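Acetyl-CoA hydrolase/transferase family protein (Porphyromonas gingivalis, PDB 2NVV) probably hydrolyses acetyl-CoA or transfers its CoA group to another carboxylic acid through a glutamyl-CoA thioester intermediate, and binds zinc. Local coordinates at residues A[161-166]-A[214-219]; A[191-196]-A[327-332]; A[276-281]-A[298-303]; A[283-288]-A[306-311]; A[292-297]-A[321-326]. One frame throughout, in Å; residues are numbered along the deposited sequence.

Contact 1: A[161-166]-A[214-219]; sequences DKHPKE and EPNDES
Lys162 lies against the backbone that joins Glu214 to Pro215, and van der Waals packing carries the contact. CB and CG of Lys162 both approach the Glu214 carbonyl, CG coming within 3.5 Å of Glu214 O, and CG also meets Pro215 N at 3.7 Å. With CG placed beside its own backbone N (chi1 -60°) and the chain bent again at chi2 and chi4, the lysine runs alongside the proline ring, both side chains pointing the same way. Near its end, Lys162 CE comes within 4.2 Å of Pro215 CB, and Lys162 NZ lies 3.9 Å from Pro215 CD; the ammonium group itself bonds to the hydroxyl of Ser213. A second approach brings the buried His163 up to Asn216: the two side chains cross at about a right angle, with ring and amide planes 53° apart.

No hydrogen bond passes directly between the segments. An indirect polar link runs through Asn160 OD1, which accepts from both Lys162 N and Glu214 N. Glu214 adds a salt bridge to Arg66, and Asn216 ND2 donates to Val309 O.

Both segments are loops leaving the C-terminal ends of adjacent strands, 154-160 and 206-212, at one margin of the seven-stranded parallel sheet, and helix 311-318 lies against them, with Tyr318 touching Pro164 and Ile314 touching Asn216.

Contact 2: A[191-196]-A[327-332]; sequences SDRIGK and KILLRP
Asp192 O is gripped by both terminal nitrogens of Arg331, which reach across from the chain just beyond strand 328-330, an outer strand of a three-stranded parallel sheet. Arg331 NH1 donates at 2.8 Å to Asp192 O with an N-H...O angle of 152°, and Arg331 NH2 reaches Asp192 O at 3.1 Å. The two bonds meet the oxygen differently: NH2 stands nearly on the line of the C=O bond, whereas NH1 comes from one side, tilted 27° from the carbonyl plane. For the arginine both are in-plane bonds, so the end-on fork turns the edge of the guanidinium to the loop and fixes its plane. An extended chain from CG to NE spans the gap. The same group is fixed further by Ser303, to whose OG NE donates, and by Pro190 O, which takes a second bond from NH1; this web draws loop 191-196 of the N-terminal family region to the sheet, with the Arg331 side chain about 10 Å from that of Glu284, the predicted catalytic residue.

Beside this polar grip, Leu329 points toward the loop and packs with both methyls. CG stands anti to the backbone N (chi1 -169°), which places the methyls against the loop: CD2 lies 3.9 Å from Asp192 O and also skirts one face of the Arg331 guanidinium toward its rim. CD1 meets the more exposed Arg193, whose NH2 is held by Gly169 O. There Leu329 CD1 sits over one face of that guanidinium, 3.8 Å from Arg193 NE and equally near Arg193 NH2.

Contact 3: A[276-281]-A[298-303]; sequences IPAFNM and RIKFAS
Ile299 packs against Phe279 from the neighbouring strand, and its side-chain carbons all find partners across the pair. CB lies near the Phe279 carbonyl, 3.8 Å from Phe279 O. From it CG2, anti to the backbone N, stays beside that oxygen and comes up to Met281 CG. The other branch leaves toward the ring: CG1 of Ile299 stands 4.0 Å from the centroid of the Phe279 ring, 29° off its normal, a CH-pi contact over the face. CD1, at the tip, bridges two residues, touching Phe279 CE1 at 3.8 Å and Met281 CG at 3.9 Å. Met281, a selenomethionine, continues this row on the same face of the sheet, its CB meeting Ala302 CB.

The backbones pair in parallel, the axes 13° apart. Phe279 N donates to Arg298 O and Lys300 N to Phe279 O (2.8 Å); further on, Met281 N donates to Phe301 O at 3.0 Å and Ser303 N to Met281 O at 2.8 Å. Helix 288-295 lies in the connection between strands 279-282 and 299-304, a beta-alpha-beta crossover, and its Val290 and Leu293 cover Ile299. Helix 261-272 reaches Phe279 and Met281.

The four backbone bonds satisfy the main-chain groups they join, while the face with Phe279, Ile299, Met281 and Ala302 carries apolar side chains here, as suits the side on which helices pack.

Contact 4: A[283-288]-A[306-311]; sequences TEVIQD and SLSVSR
The predicted catalytic Glu284 leads into a short parallel pairing of strands 285-286 and 306-307, and its backbone makes the first bond: Ser306 N donates to Glu284 O at 3.3 Å. Ile286 N then meets Ser306 O at 2.9 Å in an almost straight bond (177°), and a weak one runs from Ser308 N to Ile286 O. On one face Val285 CB lies 3.4 Å from Ser306 OG; that hydroxyl hydrogen-bonds to the hydroxyl of Ser308, which in turn reaches Thr27. On the other face Ile286 CG2 touches Leu307 CD1 at 3.7 Å, and Ile291 of helix 288-295 touches both residues.

Past the strands the link becomes a side-chain one. Asp288, the first residue of helix 288-295, turns its carboxylate to Ser310, at the N-cap position of helix 311-318. Ser310 N meets the syn lone pair of Asp288 OD2 at 2.9 Å, while Ser310 OG donates to Asp288 OD1 at 2.8 Å, from 32° outside the carboxylate plane. The serine OG lies between its backbone N and carbonyl carbon (chi1 55°), turned to the same carboxylate as its N-H. The two helix starts are thereby joined.

Glu284 OE2 accepts from Asn337 ND2, and Gly378 and Val259, predicted to bind CoA, lie close to Glu284 and Val285 respectively. Such a glutamate, just before a short strand beside the predicted CoA site, is consistent with the glutamyl-CoA thioester site of the acetyl-CoA hydrolase/transferase family.

Contact 5: A[292-297]-A[321-326]; sequences ALMKKG and LDFFKD
Met294 and Phe324 are brought together by their first torsions: CG of Met294 stands anti to its backbone N (chi1 -159°) and the chain runs on nearly straight through chi2, whereas the Phe324 ring leaves beside its own N (chi1 -58°). The selenium of Met294, a selenomethionine, lies 5.5 Å from the centroid of the Phe324 ring and 73° off its normal. This is an oblique Met-aromatic contact, with the selenium well away from the axis of the ring.

Lys295 reaches the same phenyl group at another point. Its CD comes within 3.5 Å of Phe324 CZ, at the ring edge and near its plane, after bends at chi2 and chi3, while NZ goes on to a salt bridge with Asp316 of helix 311-318.

The contact joins the last turn of helix 288-295 to the short helix 321-324, which is followed in the chain by strand 328-330 of the three-stranded parallel sheet. No hydrogen bond crosses between the two.

Phe323, the other aromatic, points toward helix 288-295 and ends at its backbone. Phe323 CZ lies 3.4 Å from Met294 O, the oxygen being near the plane of the ring at its edge; this carbonyl is already bonded to Gly297 N at 3.0 Å. The two phenyl groups also meet each other, Phe323 CD2 standing 3.5 Å above the Phe324 ring, over its centre. Lys327 adds a cation-pi contact to Phe323 and donates from NZ to Phe323 O.

Overall arrangement
Contact 4 is the buried one and contact 1 the surface one; contacts 2, 3 and 5 lie between. Contacts 2 and 3 share the three-stranded sheet through adjacent strands 328-330 and 299-304. Contacts 3 and 4 follow one another along the same two strand-bearing stretches of chain, where Ser303 O accepts from Thr283 N. Contact 5 uses the end of the helix that connects them, with Leu293 O bonded to Ile299 N. Contact 1 meets contact 4 through Asn216 O, which bonds to Arg311 NE. Backbone pairing dominates contacts 3 and 4, an arginine-to-carbonyl grip contact 2, and packing without crossing hydrogen bonds contacts 1 and 5, aliphatic in the former and aromatic in the latter.

Contact 1: A[161-166]-A[214-219]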
# COMPACT_ATOMS: atom_id res chain seq x y z
N ASP A 161 20.29 34.15 -2.22
CA ASP A 161 20.04 35.49 -1.67
C ASP A 161 18.61 35.70 -1.19
O ASP A 161 18.37 36.29 -0.14
CB ASP A 161 20.30 36.54 -2.77
CG ASP A 161 21.57 37.30 -2.55
OD1 ASP A 161 21.67 37.95 -1.49
OD2 ASP A 161 22.46 37.25 -3.42
N LYS A 162 17.66 35.23 -1.99
CA LYS A 162 16.24 35.39 -1.74
C LYS A 162 15.61 34.70 -0.53
O LYS A 162 14.48 35.01 -0.16
CB LYS A 162 15.48 34.99 -3.00
CG LYS A 162 15.85 35.84 -4.22
CD LYS A 162 15.88 37.32 -3.87
CE LYS A 162 15.63 38.20 -5.07
NZ LYS A 162 16.57 37.90 -6.18
N HIS A 163 16.33 33.78 0.10
CA HIS A 163 15.77 33.10 1.26
C HIS A 163 16.55 33.45 2.51
O HIS A 163 17.72 33.06 2.66
CB HIS A 163 15.75 31.59 1.03
CG HIS A 163 14.90 31.18 -0.14
ND1 HIS A 163 15.39 31.08 -1.43
CD2 HIS A 163 13.59 30.87 -0.22
CE1 HIS A 163 14.42 30.72 -2.24
NE2 HIS A 163 13.31 30.59 -1.53
N PRO A 164 15.92 34.20 3.43
CA PRO A 164 16.49 34.66 4.70
C PRO A 164 16.72 33.59 5.75
O PRO A 164 15.95 32.65 5.88
CB PRO A 164 15.49 35.72 5.15
CG PRO A 164 14.19 35.15 4.67
CD PRO A 164 14.54 34.70 3.27
N LYS A 165 17.79 33.75 6.53
CA LYS A 165 18.12 32.79 7.58
C LYS A 165 17.14 32.88 8.74
O LYS A 165 17.21 32.08 9.68
CB LYS A 165 19.54 33.03 8.07
CG LYS A 165 19.84 34.49 8.33
CD LYS A 165 21.29 34.71 8.72
CE LYS A 165 21.68 36.18 8.56
NZ LYS A 165 20.74 37.12 9.26
N GLU A 166 16.23 33.85 8.67
CA GLU A 166 15.22 34.03 9.72
C GLU A 166 14.20 32.89 9.63
O GLU A 166 13.37 32.70 10.53
CB GLU A 166 14.51 35.37 9.56
CG GLU A 166 15.30 36.54 10.10
CD GLU A 166 16.49 36.92 9.23
OE1 GLU A 166 17.40 37.60 9.75
OE2 GLU A 166 16.50 36.56 8.03
N GLU A 214 18.12 33.69 -6.56
CA GLU A 214 17.04 33.20 -7.41
C GLU A 214 15.68 33.36 -6.75
O GLU A 214 15.39 32.74 -5.72
CB GLU A 214 17.29 31.72 -7.77
CG GLU A 214 18.65 31.47 -8.40
CD GLU A 214 18.77 32.07 -9.79
OE1 GLU A 214 19.91 32.30 -10.25
OE2 GLU A 214 17.73 32.32 -10.43
N PRO A 215 14.82 34.20 -7.33
CA PRO A 215 13.49 34.44 -6.79
C PRO A 215 12.51 33.36 -7.22
O PRO A 215 12.78 32.62 -8.14
CB PRO A 215 13.13 35.80 -7.38
CG PRO A 215 13.74 35.71 -8.75
CD PRO A 215 15.10 35.11 -8.46
N ASN A 216 11.38 33.28 -6.52
CA ASN A 216 10.33 32.31 -6.82
C ASN A 216 9.64 32.77 -8.10
O ASN A 216 9.62 33.98 -8.38
CB ASN A 216 9.28 32.27 -5.70
CG ASN A 216 9.64 31.30 -4.59
OD1 ASN A 216 10.76 31.30 -4.07
ND2 ASN A 216 8.67 30.49 -4.19
N ASP A 217 9.10 31.83 -8.88
CA ASP A 217 8.38 32.23 -10.09
C ASP A 217 7.08 32.83 -9.59
O ASP A 217 6.72 32.64 -8.42
CB ASP A 217 8.07 31.04 -10.98
CG ASP A 217 9.30 30.43 -11.61
OD1 ASP A 217 10.08 29.76 -10.88
OD2 ASP A 217 9.49 30.63 -12.84
N GLU A 218 6.36 33.55 -10.45
CA GLU A 218 5.10 34.09 -9.99
C GLU A 218 3.98 33.19 -10.48
O GLU A 218 4.19 32.33 -11.33
CB GLU A 218 4.87 35.52 -10.48
CG GLU A 218 3.58 36.12 -9.92
CD GLU A 218 3.57 36.23 -8.39
OE1 GLU A 218 4.33 37.07 -7.85
OE2 GLU A 218 2.81 35.49 -7.72
N SER A 219 2.80 33.38 -9.89
CA SER A 219 1.62 32.59 -10.23
C SER A 219 1.24 32.85 -11.68
O SER A 219 1.05 34.00 -12.09
CB SER A 219 0.46 32.97 -9.30
OG SER A 219 0.24 34.37 -9.30

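Contact 2: A[191-196]-A[327-332]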
# COMPACT_ATOMS: atom_id res chain seq x y z
N SER A 191 1.71 19.21 14.10
CA SER A 191 2.69 20.27 14.38
C SER A 191 3.80 19.86 15.34
O SER A 191 4.54 20.71 15.83
CB SER A 191 1.98 21.50 14.93
OG SER A 191 1.39 21.21 16.18
N ASP A 192 3.94 18.57 15.59
CA ASP A 192 4.97 18.09 16.50
C ASP A 192 6.36 18.09 15.89
O ASP A 192 6.55 17.64 14.76
CB ASP A 192 4.65 16.68 17.01
CG ASP A 192 3.49 16.65 17.98
OD1 ASP A 192 3.03 17.73 18.40
OD2 ASP A 192 3.06 15.54 18.34
N ARG A 193 7.32 18.61 16.64
CA ARG A 193 8.72 18.65 16.21
C ARG A 193 9.46 17.46 16.81
O ARG A 193 9.36 17.17 18.01
CB ARG A 193 9.39 19.95 16.68
CG ARG A 193 8.91 21.20 15.97
CD ARG A 193 9.97 22.28 16.09
NE ARG A 193 9.75 23.38 15.16
CZ ARG A 193 8.73 24.24 15.24
NH1 ARG A 193 7.85 24.11 16.23
NH2 ARG A 193 8.60 25.22 14.35
N ILE A 194 10.22 16.75 15.98
CA ILE A 194 10.97 15.61 16.46
C ILE A 194 12.43 15.66 16.05
O ILE A 194 13.22 14.82 16.47
CB ILE A 194 10.32 14.29 15.98
CG1 ILE A 194 10.38 14.18 14.45
CG2 ILE A 194 8.87 14.23 16.45
CD1 ILE A 194 9.74 12.93 13.90
N GLY A 195 12.81 16.66 15.26
CA GLY A 195 14.19 16.78 14.83
C GLY A 195 14.84 18.13 15.11
O GLY A 195 14.55 18.76 16.13
N LYS A 196 15.71 18.58 14.20
CA LYS A 196 16.38 19.86 14.34
C LYS A 196 16.03 20.80 13.19
O LYS A 196 15.57 20.37 12.13
CB LYS A 196 17.90 19.66 14.41
CG LYS A 196 18.35 18.95 15.67
CD LYS A 196 19.85 18.80 15.74
CE LYS A 196 20.25 18.00 16.98
NZ LYS A 196 21.72 17.96 17.19
N LYS A 327 3.28 28.40 12.07
CA LYS A 327 2.13 27.75 11.46
C LYS A 327 2.50 26.84 10.30
O LYS A 327 1.67 26.08 9.81
CB LYS A 327 1.13 28.78 10.98
CG LYS A 327 0.51 29.60 12.08
CD LYS A 327 -0.39 30.70 11.51
CE LYS A 327 -0.97 31.54 12.65
NZ LYS A 327 0.11 32.01 13.58
N ILE A 328 3.76 26.92 9.88
CA ILE A 328 4.24 26.10 8.78
C ILE A 328 5.42 25.29 9.25
O ILE A 328 6.28 25.81 9.94
CB ILE A 328 4.70 26.96 7.58
CG1 ILE A 328 3.54 27.82 7.08
CG2 ILE A 328 5.23 26.05 6.47
CD1 ILE A 328 3.98 28.89 6.11
N LEU A 329 5.45 24.01 8.90
CA LEU A 329 6.56 23.15 9.28
C LEU A 329 6.89 22.25 8.11
O LEU A 329 6.01 21.55 7.60
CB LEU A 329 6.19 22.30 10.50
CG LEU A 329 7.33 21.54 11.18
CD1 LEU A 329 8.37 22.52 11.73
CD2 LEU A 329 6.76 20.71 12.30
N LEU A 330 8.14 22.28 7.65
CA LEU A 330 8.57 21.45 6.53
C LEU A 330 9.40 20.27 7.01
O LEU A 330 10.34 20.43 7.80
CB LEU A 330 9.35 22.30 5.52
CG LEU A 330 8.64 23.53 4.97
CD1 LEU A 330 9.49 24.17 3.91
CD2 LEU A 330 7.31 23.14 4.38
N ARG A 331 9.05 19.08 6.52
CA ARG A 331 9.73 17.85 6.91
C ARG A 331 10.26 17.07 5.70
O ARG A 331 9.88 17.34 4.55
CB ARG A 331 8.76 16.93 7.65
CG ARG A 331 7.91 17.58 8.74
CD ARG A 331 6.78 16.64 9.13
NE ARG A 331 5.86 17.19 10.12
CZ ARG A 331 6.09 17.22 11.43
NH1 ARG A 331 5.20 17.74 12.26
NH2 ARG A 331 7.23 16.72 11.91
N PRO A 332 11.17 16.11 5.94
CA PRO A 332 11.71 15.33 4.82
C PRO A 332 10.53 14.45 4.41
O PRO A 332 9.69 14.16 5.24
CB PRO A 332 12.82 14.51 5.48
CG PRO A 332 13.22 15.36 6.67
CD PRO A 332 11.89 15.81 7.19

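Contact 3: A[276-281]-A[298-303]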
# COMPACT_ATOMS: atom_id res chain seq x y z
N ILE A 276 -17.21 22.92 8.15
CA ILE A 276 -15.87 22.35 8.15
C ILE A 276 -15.10 23.17 9.18
O ILE A 276 -14.86 24.35 8.97
CB ILE A 276 -15.17 22.48 6.77
CG1 ILE A 276 -15.82 21.55 5.75
CG2 ILE A 276 -13.69 22.14 6.90
CD1 ILE A 276 -15.54 20.08 5.99
N PRO A 277 -14.73 22.56 10.32
CA PRO A 277 -13.99 23.29 11.36
C PRO A 277 -12.56 23.65 10.94
O PRO A 277 -11.97 23.00 10.08
CB PRO A 277 -14.03 22.32 12.55
CG PRO A 277 -14.04 20.98 11.88
CD PRO A 277 -15.03 21.18 10.75
N ALA A 278 -12.01 24.70 11.55
CA ALA A 278 -10.65 25.14 11.25
C ALA A 278 -9.82 23.87 11.27
O ALA A 278 -9.91 23.08 12.22
CB ALA A 278 -10.16 26.13 12.31
N PHE A 279 -9.02 23.66 10.24
CA PHE A 279 -8.25 22.44 10.15
C PHE A 279 -6.76 22.60 9.90
O PHE A 279 -6.27 23.68 9.58
CB PHE A 279 -8.88 21.56 9.07
CG PHE A 279 -8.89 22.19 7.68
CD1 PHE A 279 -7.86 21.92 6.77
CD2 PHE A 279 -9.93 23.04 7.29
CE1 PHE A 279 -7.87 22.49 5.50
CE2 PHE A 279 -9.94 23.62 6.03
CZ PHE A 279 -8.91 23.34 5.13
N ASN A 280 -6.05 21.49 10.06
CA ASN A 280 -4.61 21.47 9.85
C ASN A 280 -4.31 20.61 8.63
O ASN A 280 -5.10 19.75 8.26
CB ASN A 280 -3.89 20.88 11.06
CG ASN A 280 -4.15 21.66 12.34
OD1 ASN A 280 -4.76 21.15 13.28
ND2 ASN A 280 -3.68 22.91 12.39
N MSE A 281 -3.16 20.86 8.02
CA MSE A 281 -2.73 20.09 6.86
C MSE A 281 -1.56 19.22 7.26
O MSE A 281 -0.72 19.62 8.08
CB MSE A 281 -2.23 21.01 5.73
CG MSE A 281 -3.23 22.03 5.21
SE MSE A 281 -4.67 21.19 4.28
CE MSE A 281 -3.72 20.58 2.68
N ARG A 298 -8.62 29.98 8.57
CA ARG A 298 -9.32 28.80 8.09
C ARG A 298 -8.46 27.55 8.29
O ARG A 298 -8.97 26.48 8.62
CB ARG A 298 -9.67 29.00 6.62
CG ARG A 298 -10.27 27.81 5.94
CD ARG A 298 -11.38 27.16 6.77
NE ARG A 298 -12.48 28.06 7.13
CZ ARG A 298 -13.59 27.63 7.71
NH1 ARG A 298 -13.73 26.34 7.98
NH2 ARG A 298 -14.56 28.48 8.03
N ILE A 299 -7.17 27.67 8.04
CA ILE A 299 -6.23 26.58 8.24
C ILE A 299 -5.36 27.04 9.42
O ILE A 299 -4.76 28.11 9.39
CB ILE A 299 -5.35 26.31 6.99
CG1 ILE A 299 -6.16 25.57 5.93
CG2 ILE A 299 -4.12 25.49 7.37
CD1 ILE A 299 -5.38 25.19 4.70
N LYS A 300 -5.31 26.21 10.46
CA LYS A 300 -4.55 26.52 11.66
C LYS A 300 -3.05 26.26 11.59
O LYS A 300 -2.27 26.97 12.21
CB LYS A 300 -5.14 25.73 12.82
CG LYS A 300 -6.51 26.18 13.21
CD LYS A 300 -7.35 25.05 13.74
CE LYS A 300 -6.76 24.41 14.96
NZ LYS A 300 -7.64 23.31 15.44
N PHE A 301 -2.66 25.27 10.81
CA PHE A 301 -1.26 24.88 10.70
C PHE A 301 -1.06 24.05 9.45
O PHE A 301 -2.01 23.45 8.92
CB PHE A 301 -0.90 24.05 11.94
CG PHE A 301 0.50 23.54 11.95
CD1 PHE A 301 1.55 24.35 12.38
CD2 PHE A 301 0.79 22.26 11.49
CE1 PHE A 301 2.86 23.89 12.34
CE2 PHE A 301 2.10 21.80 11.45
CZ PHE A 301 3.14 22.61 11.88
N ALA A 302 0.16 24.01 8.95
CA ALA A 302 0.44 23.22 7.77
C ALA A 302 1.76 22.46 7.86
O ALA A 302 2.82 23.04 8.02
CB ALA A 302 0.44 24.09 6.54
N SER A 303 1.67 21.14 7.77
CA SER A 303 2.85 20.30 7.77
C SER A 303 3.01 19.84 6.33
O SER A 303 2.03 19.52 5.68
CB SER A 303 2.66 19.09 8.68
OG SER A 303 3.83 18.28 8.69

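Contact 4: A[283-288]-A[306-311]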
# COMPACT_ATOMS: atom_id res chain seq x y z
N THR A 283 0.17 17.51 4.57
CA THR A 283 0.35 17.21 3.14
C THR A 283 1.80 17.00 2.70
O THR A 283 2.71 16.84 3.51
CB THR A 283 -0.20 18.33 2.23
OG1 THR A 283 0.09 19.60 2.83
CG2 THR A 283 -1.66 18.19 2.02
N GLU A 284 1.97 17.00 1.39
CA GLU A 284 3.26 16.88 0.76
C GLU A 284 3.72 18.28 0.46
O GLU A 284 4.76 18.72 0.97
CB GLU A 284 3.16 16.11 -0.55
CG GLU A 284 3.21 14.61 -0.40
CD GLU A 284 2.93 13.91 -1.71
OE1 GLU A 284 1.76 13.91 -2.16
OE2 GLU A 284 3.88 13.38 -2.31
N VAL A 285 2.96 18.98 -0.38
CA VAL A 285 3.32 20.35 -0.75
C VAL A 285 2.26 21.39 -0.37
O VAL A 285 1.07 21.24 -0.65
CB VAL A 285 3.70 20.46 -2.28
CG1 VAL A 285 3.65 19.09 -2.94
CG2 VAL A 285 2.79 21.43 -3.00
N ILE A 286 2.72 22.45 0.29
CA ILE A 286 1.86 23.53 0.72
C ILE A 286 1.81 24.54 -0.41
O ILE A 286 2.84 25.08 -0.80
CB ILE A 286 2.42 24.16 2.01
CG1 ILE A 286 2.59 23.06 3.07
CG2 ILE A 286 1.51 25.23 2.52
CD1 ILE A 286 3.43 23.46 4.25
N GLN A 287 0.61 24.78 -0.94
CA GLN A 287 0.45 25.72 -2.04
C GLN A 287 -0.18 27.04 -1.62
O GLN A 287 -0.52 27.24 -0.45
CB GLN A 287 -0.39 25.09 -3.15
CG GLN A 287 -1.82 24.78 -2.74
CD GLN A 287 -2.01 23.36 -2.24
OE1 GLN A 287 -2.40 22.47 -3.00
NE2 GLN A 287 -1.72 23.14 -0.96
N ASP A 288 -0.33 27.95 -2.58
CA ASP A 288 -0.93 29.26 -2.31
C ASP A 288 -2.29 29.12 -1.65
O ASP A 288 -2.58 29.80 -0.68
CB ASP A 288 -1.09 30.05 -3.61
CG ASP A 288 0.23 30.51 -4.19
OD1 ASP A 288 0.22 31.12 -5.27
OD2 ASP A 288 1.28 30.28 -3.56
N SER A 306 7.34 20.67 1.35
CA SER A 306 7.77 21.87 0.63
C SER A 306 6.71 22.95 0.68
O SER A 306 5.52 22.67 0.83
CB SER A 306 8.06 21.54 -0.83
OG SER A 306 6.84 21.37 -1.54
N LEU A 307 7.16 24.18 0.55
CA LEU A 307 6.27 25.33 0.52
C LEU A 307 6.41 25.80 -0.92
O LEU A 307 7.31 26.58 -1.24
CB LEU A 307 6.75 26.42 1.49
CG LEU A 307 5.90 27.69 1.59
CD1 LEU A 307 4.53 27.37 2.13
CD2 LEU A 307 6.60 28.67 2.51
N SER A 308 5.54 25.28 -1.78
CA SER A 308 5.57 25.63 -3.19
C SER A 308 4.57 26.73 -3.48
O SER A 308 3.46 26.45 -3.96
CB SER A 308 5.27 24.39 -4.03
OG SER A 308 6.24 23.39 -3.81
N VAL A 309 4.95 27.97 -3.21
CA VAL A 309 4.07 29.11 -3.42
C VAL A 309 4.62 30.12 -4.42
O VAL A 309 5.81 30.12 -4.73
CB VAL A 309 3.81 29.83 -2.09
CG1 VAL A 309 3.14 28.88 -1.11
CG2 VAL A 309 5.11 30.38 -1.53
N SER A 310 3.74 30.97 -4.94
CA SER A 310 4.13 31.98 -5.91
C SER A 310 5.02 33.03 -5.25
O SER A 310 5.10 33.09 -4.03
CB SER A 310 2.89 32.64 -6.52
OG SER A 310 2.04 33.17 -5.52
N ARG A 311 5.69 33.84 -6.06
CA ARG A 311 6.59 34.88 -5.55
C ARG A 311 5.86 35.87 -4.65
O ARG A 311 6.41 36.31 -3.64
CB ARG A 311 7.25 35.64 -6.70
CG ARG A 311 8.16 36.78 -6.25
CD ARG A 311 8.72 37.55 -7.44
NE ARG A 311 9.36 36.65 -8.40
CZ ARG A 311 9.84 37.05 -9.58
NH1 ARG A 311 10.41 36.18 -10.40
NH2 ARG A 311 9.76 38.32 -9.92

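Contact 5: A[292-297]-A[321-326]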
# COMPACT_ATOMS: atom_id res chain seq x y z
N ALA A 292 -3.62 31.08 1.71
CA ALA A 292 -4.78 31.96 1.68
C ALA A 292 -5.75 31.65 2.82
O ALA A 292 -6.22 32.56 3.50
CB ALA A 292 -5.49 31.84 0.33
N LEU A 293 -6.04 30.36 3.01
CA LEU A 293 -6.94 29.91 4.06
C LEU A 293 -6.32 30.12 5.43
O LEU A 293 -7.03 30.32 6.43
CB LEU A 293 -7.28 28.44 3.88
CG LEU A 293 -8.17 28.17 2.66
CD1 LEU A 293 -8.40 26.67 2.50
CD2 LEU A 293 -9.50 28.91 2.84
N MSE A 294 -5.00 30.08 5.47
CA MSE A 294 -4.24 30.26 6.70
C MSE A 294 -4.39 31.71 7.19
O MSE A 294 -4.59 31.95 8.38
CB MSE A 294 -2.77 29.94 6.43
CG MSE A 294 -1.98 29.62 7.66
SE MSE A 294 -0.27 28.89 7.17
CE MSE A 294 0.84 30.11 8.19
N LYS A 295 -4.29 32.66 6.26
CA LYS A 295 -4.42 34.08 6.61
C LYS A 295 -5.83 34.41 7.10
O LYS A 295 -6.04 35.41 7.79
CB LYS A 295 -4.08 34.94 5.40
CG LYS A 295 -2.78 34.57 4.73
CD LYS A 295 -1.92 35.80 4.46
CE LYS A 295 -2.62 36.80 3.58
NZ LYS A 295 -1.87 38.07 3.59
N LYS A 296 -6.80 33.57 6.76
CA LYS A 296 -8.17 33.78 7.20
C LYS A 296 -8.49 32.92 8.42
O LYS A 296 -9.66 32.79 8.82
CB LYS A 296 -9.15 33.45 6.06
CG LYS A 296 -8.89 34.23 4.78
CD LYS A 296 -10.05 34.11 3.81
CE LYS A 296 -10.30 32.65 3.41
NZ LYS A 296 -11.55 32.51 2.59
N GLY A 297 -7.46 32.33 9.01
CA GLY A 297 -7.64 31.49 10.18
C GLY A 297 -8.39 30.21 9.85
O GLY A 297 -8.74 29.43 10.74
N LEU A 321 7.02 36.65 9.13
CA LEU A 321 7.43 35.44 9.82
C LEU A 321 6.74 35.46 11.18
O LEU A 321 6.59 34.43 11.84
CB LEU A 321 8.95 35.41 9.96
CG LEU A 321 9.70 34.56 8.92
CD1 LEU A 321 9.10 34.74 7.56
CD2 LEU A 321 11.17 34.95 8.92
N ASP A 322 6.30 36.65 11.58
CA ASP A 322 5.58 36.85 12.85
C ASP A 322 4.30 36.03 12.92
O ASP A 322 3.87 35.59 14.00
CB ASP A 322 5.22 38.33 13.02
CG ASP A 322 4.94 39.03 11.69
OD1 ASP A 322 5.89 39.14 10.88
OD2 ASP A 322 3.79 39.47 11.45
N PHE A 323 3.70 35.82 11.76
CA PHE A 323 2.46 35.08 11.64
C PHE A 323 2.64 33.65 11.13
O PHE A 323 2.06 32.72 11.68
CB PHE A 323 1.53 35.86 10.71
CG PHE A 323 0.22 35.18 10.44
CD1 PHE A 323 -0.81 35.23 11.38
CD2 PHE A 323 0.01 34.48 9.26
CE1 PHE A 323 -2.03 34.59 11.14
CE2 PHE A 323 -1.20 33.83 9.00
CZ PHE A 323 -2.22 33.89 9.94
N PHE A 324 3.47 33.47 10.10
CA PHE A 324 3.66 32.16 9.49
C PHE A 324 4.64 31.19 10.13
O PHE A 324 4.42 29.99 10.09
CB PHE A 324 4.03 32.33 8.02
CG PHE A 324 3.01 33.08 7.22
CD1 PHE A 324 3.05 34.47 7.15
CD2 PHE A 324 2.00 32.41 6.56
CE1 PHE A 324 2.09 35.18 6.43
CE2 PHE A 324 1.03 33.09 5.83
CZ PHE A 324 1.08 34.49 5.77
N LYS A 325 5.71 31.71 10.71
CA LYS A 325 6.75 30.88 11.31
C LYS A 325 6.28 29.70 12.16
O LYS A 325 6.78 28.58 12.01
CB LYS A 325 7.69 31.76 12.14
CG LYS A 325 9.07 31.15 12.35
CD LYS A 325 10.12 32.25 12.52
CE LYS A 325 11.51 31.64 12.56
NZ LYS A 325 11.66 30.68 11.45
N ASP A 326 5.33 29.95 13.04
CA ASP A 326 4.79 28.93 13.93
C ASP A 326 3.58 28.19 13.35
O ASP A 326 2.92 27.42 14.06
CB ASP A 326 4.39 29.57 15.26
CG ASP A 326 3.57 30.84 15.06
OD1 ASP A 326 4.13 31.83 14.54
OD2 ASP A 326 2.37 30.84 15.42